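Local coordinates for putative lipoprotein (PDB 4EXR) that is of unknown function but, as a putative lipoprotein built from two PepSY (YPEB) domains, binds a sodium ion in the crystal, at residues K105-A119 against W134-K146. Residues are numbered along the deposited sequence; the frame is centred on the assembly and turned at random.
Sequences KEKLDLNDIMTPQQA and WSLDKDLDVTFYK. With NA (sodium ion), chain B.
Lys138, Thr143 and Tyr145 bind backbone atoms of 105-119. Lys138 NZ donates to Lys105 O at 2.6 Å and to Lys107 O at 2.8 Å, tilted from both carbonyl planes; its chain leaves anti to the backbone N (chi1 177°) and bends only at chi3, bringing the amine between the two acceptors. Asp109 N points almost straight at Thr143 OG1 (2.9 Å, 167°), while the Asp109 carboxylate forms a salt bridge with Lys163. Tyr145 OH gives its proton to Met114 O at 2.7 Å, near the ring plane.

Two of the apolar contacts lie over ring faces. Ala119 CB sits over the Tyr145 ring, 3.8 Å from its centroid, and Pro116 CB makes a second CH-pi contact, 3.8 Å from the centroid of the five-membered ring of Trp134. Leu108 spreads its two methyls along the strand, CD1 against Leu136 CB and CD2 3.6 Å from Asp137 C; Ile113 CD1 meets Leu136 CD1 tip to tip.

Asp137 OD1 binds sodium at 2.3 Å, and water 1 links the ion to Glu106 O. Asp52, Val51 and water 2 complete the site. At the far end of 105-119, the Thr115-Gln118 capping box starts helix 116-126, packed on the antiparallel sheet of a PepSY domain.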
# COMPACT_ATOMS: atom_id res chain seq x y z
N LYS A 105 10.17 13.68 13.08
CA LYS A 105 9.92 15.04 13.56
C LYS A 105 8.46 15.48 13.40
O LYS A 105 8.01 16.43 14.04
CB LYS A 105 10.87 16.05 12.91
CG LYS A 105 12.35 15.76 13.25
CD LYS A 105 13.29 16.72 12.54
CE LYS A 105 13.40 18.06 13.26
NZ LYS A 105 14.16 17.97 14.54
N GLU A 106 7.71 14.76 12.57
CA GLU A 106 6.31 15.06 12.33
C GLU A 106 5.38 14.40 13.36
O GLU A 106 4.15 14.49 13.26
CB GLU A 106 5.92 14.59 10.93
CG GLU A 106 6.72 15.25 9.83
CD GLU A 106 5.89 16.24 9.03
OE1 GLU A 106 5.12 17.02 9.65
OE2 GLU A 106 5.99 16.23 7.79
N LYS A 107 5.96 13.75 14.36
CA LYS A 107 5.14 12.97 15.27
C LYS A 107 4.16 13.83 16.05
O LYS A 107 4.48 14.94 16.49
CB LYS A 107 5.98 12.11 16.22
CG LYS A 107 6.87 12.89 17.16
CD LYS A 107 7.50 11.92 18.15
CE LYS A 107 8.64 12.55 18.91
NZ LYS A 107 9.70 13.03 17.98
N LEU A 108 2.95 13.30 16.20
CA LEU A 108 1.88 13.97 16.91
C LEU A 108 2.10 13.93 18.41
O LEU A 108 2.65 12.97 18.94
CB LEU A 108 0.54 13.27 16.59
CG LEU A 108 0.18 13.18 15.11
CD1 LEU A 108 -1.25 12.55 14.92
CD2 LEU A 108 0.27 14.56 14.47
N ASP A 109 1.68 14.98 19.10
CA ASP A 109 1.64 14.93 20.56
C ASP A 109 0.23 14.48 20.98
O ASP A 109 -0.73 15.26 20.93
CB ASP A 109 1.98 16.30 21.15
CG ASP A 109 1.92 16.31 22.67
OD1 ASP A 109 1.69 15.23 23.28
OD2 ASP A 109 2.11 17.40 23.25
N LEU A 110 0.12 13.22 21.38
CA LEU A 110 -1.21 12.62 21.62
C LEU A 110 -1.53 12.45 23.09
O LEU A 110 -2.55 11.87 23.44
CB LEU A 110 -1.31 11.26 20.92
CG LEU A 110 -1.20 11.30 19.40
CD1 LEU A 110 -1.17 9.89 18.82
CD2 LEU A 110 -2.34 12.11 18.80
N ASN A 111 -0.66 12.98 23.95
CA ASN A 111 -0.86 12.87 25.39
C ASN A 111 -1.75 13.97 25.92
O ASN A 111 -1.58 15.14 25.58
CB ASN A 111 0.49 12.91 26.12
CG ASN A 111 1.38 11.74 25.76
OD1 ASN A 111 2.50 11.92 25.26
ND2 ASN A 111 0.89 10.52 25.99
N ASP A 112 -2.72 13.58 26.75
CA ASP A 112 -3.64 14.52 27.40
C ASP A 112 -4.43 15.39 26.43
O ASP A 112 -4.64 16.58 26.68
CB ASP A 112 -2.90 15.38 28.42
CG ASP A 112 -2.31 14.57 29.55
OD1 ASP A 112 -2.93 13.55 29.94
OD2 ASP A 112 -1.23 14.94 30.06
N ILE A 113 -4.89 14.82 25.32
CA ILE A 113 -5.65 15.63 24.39
C ILE A 113 -7.14 15.40 24.62
O ILE A 113 -7.54 14.42 25.24
CB ILE A 113 -5.30 15.32 22.93
CG1 ILE A 113 -5.62 13.86 22.59
CG2 ILE A 113 -3.82 15.65 22.63
CD1 ILE A 113 -5.43 13.55 21.11
N MSE A 114 -7.94 16.32 24.11
CA MSE A 114 -9.38 16.16 24.21
C MSE A 114 -9.84 15.09 23.21
O MSE A 114 -9.07 14.66 22.36
CB MSE A 114 -10.07 17.48 23.91
CG MSE A 114 -10.00 17.90 22.46
SE MSE A 114 -10.95 19.60 22.22
CE MSE A 114 -10.05 20.58 23.64
N THR A 115 -11.10 14.67 23.33
CA THR A 115 -11.64 13.63 22.45
C THR A 115 -12.05 14.23 21.12
O THR A 115 -12.24 15.44 21.01
CB THR A 115 -12.88 12.97 23.08
OG1 THR A 115 -13.91 13.95 23.21
CG2 THR A 115 -12.55 12.39 24.45
N PRO A 116 -12.17 13.39 20.08
CA PRO A 116 -12.65 13.89 18.79
C PRO A 116 -14.04 14.52 18.91
O PRO A 116 -14.32 15.52 18.24
CB PRO A 116 -12.71 12.62 17.94
CG PRO A 116 -11.68 11.72 18.53
CD PRO A 116 -11.65 12.01 20.00
N GLN A 117 -14.89 13.95 19.76
CA GLN A 117 -16.22 14.49 20.01
C GLN A 117 -16.13 15.93 20.53
O GLN A 117 -16.80 16.83 20.01
CB GLN A 117 -16.93 13.60 21.03
CG GLN A 117 -18.21 14.18 21.58
CD GLN A 117 -19.43 13.66 20.87
OE1 GLN A 117 -19.43 13.52 19.64
NE2 GLN A 117 -20.48 13.37 21.63
N GLN A 118 -15.29 16.15 21.53
CA GLN A 118 -15.07 17.49 22.04
C GLN A 118 -14.55 18.47 20.98
O GLN A 118 -14.98 19.61 20.93
CB GLN A 118 -14.15 17.46 23.27
CG GLN A 118 -14.82 16.87 24.51
CD GLN A 118 -13.83 16.53 25.61
OE1 GLN A 118 -12.67 16.22 25.35
NE2 GLN A 118 -14.29 16.59 26.86
N ALA A 119 -13.62 18.02 20.14
CA ALA A 119 -13.11 18.89 19.09
C ALA A 119 -14.18 19.24 18.05
O ALA A 119 -14.27 20.38 17.61
CB ALA A 119 -11.89 18.26 18.41
N TRP A 134 -12.51 13.89 10.41
CA TRP A 134 -11.61 14.58 11.32
C TRP A 134 -10.24 13.93 11.21
O TRP A 134 -10.11 12.77 10.84
CB TRP A 134 -12.11 14.64 12.77
CG TRP A 134 -12.23 13.34 13.52
CD1 TRP A 134 -13.39 12.66 13.82
CD2 TRP A 134 -11.16 12.57 14.09
NE1 TRP A 134 -13.10 11.53 14.54
CE2 TRP A 134 -11.75 11.45 14.72
CE3 TRP A 134 -9.77 12.72 14.14
CZ2 TRP A 134 -10.99 10.48 15.37
CZ3 TRP A 134 -9.02 11.76 14.80
CH2 TRP A 134 -9.63 10.65 15.40
N SER A 135 -9.21 14.73 11.49
CA SER A 135 -7.86 14.21 11.56
C SER A 135 -7.09 14.92 12.66
O SER A 135 -7.53 15.94 13.19
CB SER A 135 -7.15 14.33 10.20
OG SER A 135 -7.19 15.64 9.69
N LEU A 136 -5.97 14.33 13.03
CA LEU A 136 -5.04 14.95 13.95
C LEU A 136 -3.77 15.15 13.15
O LEU A 136 -3.34 14.24 12.44
CB LEU A 136 -4.79 14.03 15.14
CG LEU A 136 -5.87 14.11 16.21
CD1 LEU A 136 -5.89 12.84 17.04
CD2 LEU A 136 -5.62 15.34 17.09
N ASP A 137 -3.20 16.34 13.26
CA ASP A 137 -2.01 16.70 12.49
C ASP A 137 -1.18 17.66 13.35
O ASP A 137 -1.66 18.15 14.37
CB ASP A 137 -2.43 17.37 11.18
CG ASP A 137 -1.30 17.38 10.13
OD1 ASP A 137 -0.24 16.75 10.34
OD2 ASP A 137 -1.50 18.02 9.07
N LYS A 138 0.06 17.90 12.94
CA LYS A 138 0.90 18.83 13.67
C LYS A 138 1.62 19.76 12.72
O LYS A 138 2.17 19.33 11.71
CB LYS A 138 1.93 18.08 14.52
CG LYS A 138 2.90 19.02 15.27
CD LYS A 138 4.00 18.26 16.00
CE LYS A 138 5.11 17.83 15.05
NZ LYS A 138 6.17 17.04 15.75
N ASP A 139 1.60 21.05 13.04
CA ASP A 139 2.45 22.02 12.36
C ASP A 139 2.88 23.05 13.39
O ASP A 139 2.12 23.34 14.33
CB ASP A 139 1.69 22.68 11.21
CG ASP A 139 2.60 23.53 10.32
OD1 ASP A 139 3.83 23.32 10.35
OD2 ASP A 139 2.08 24.41 9.59
N LEU A 140 4.10 23.58 13.25
CA LEU A 140 4.62 24.60 14.16
C LEU A 140 4.56 24.12 15.61
O LEU A 140 4.29 24.92 16.52
CB LEU A 140 3.84 25.91 14.01
CG LEU A 140 3.77 26.50 12.59
CD1 LEU A 140 2.92 27.77 12.57
CD2 LEU A 140 5.17 26.76 12.05
N ASP A 141 4.76 22.82 15.79
CA ASP A 141 4.80 22.20 17.12
C ASP A 141 3.44 22.14 17.82
O ASP A 141 3.35 21.80 19.00
CB ASP A 141 5.85 22.88 18.01
CG ASP A 141 6.67 21.89 18.80
OD1 ASP A 141 6.84 20.75 18.31
OD2 ASP A 141 7.14 22.26 19.91
N VAL A 142 2.39 22.48 17.09
CA VAL A 142 1.04 22.45 17.64
C VAL A 142 0.32 21.25 17.04
O VAL A 142 0.21 21.15 15.83
CB VAL A 142 0.24 23.72 17.26
CG1 VAL A 142 -1.18 23.65 17.82
CG2 VAL A 142 0.95 24.97 17.74
N THR A 143 -0.14 20.33 17.88
CA THR A 143 -0.97 19.22 17.41
C THR A 143 -2.42 19.66 17.49
O THR A 143 -2.91 20.07 18.55
CB THR A 143 -0.73 17.94 18.23
OG1 THR A 143 0.63 17.53 18.07
CG2 THR A 143 -1.66 16.79 17.77
N PHE A 144 -3.11 19.60 16.36
CA PHE A 144 -4.47 20.08 16.31
C PHE A 144 -5.39 19.04 15.68
O PHE A 144 -4.96 18.19 14.89
CB PHE A 144 -4.54 21.40 15.52
CG PHE A 144 -3.91 21.32 14.16
CD1 PHE A 144 -4.63 20.86 13.07
CD2 PHE A 144 -2.59 21.69 13.97
CE1 PHE A 144 -4.05 20.77 11.82
CE2 PHE A 144 -2.00 21.60 12.72
CZ PHE A 144 -2.73 21.15 11.64
N TYR A 145 -6.67 19.10 16.05
CA TYR A 145 -7.69 18.40 15.30
C TYR A 145 -8.03 19.27 14.09
O TYR A 145 -8.11 20.49 14.21
CB TYR A 145 -8.96 18.21 16.13
CG TYR A 145 -8.93 17.05 17.10
CD1 TYR A 145 -9.22 15.75 16.68
CD2 TYR A 145 -8.65 17.25 18.45
CE1 TYR A 145 -9.20 14.69 17.57
CE2 TYR A 145 -8.65 16.20 19.35
CZ TYR A 145 -8.93 14.92 18.90
OH TYR A 145 -8.91 13.87 19.79
N LYS A 146 -8.20 18.65 12.94
CA LYS A 146 -8.67 19.36 11.76
C LYS A 146 -10.03 18.76 11.44
O LYS A 146 -10.12 17.59 11.07
CB LYS A 146 -7.71 19.13 10.61
CG LYS A 146 -8.10 19.81 9.30
CD LYS A 146 -7.13 19.36 8.21
CE LYS A 146 -7.28 20.15 6.94
NZ LYS A 146 -6.24 19.74 5.94
NA NA B . 1.03 14.80 10.18
O HOH W 1 2.56 15.78 11.66
O HOH W 2 2.48 13.89 8.54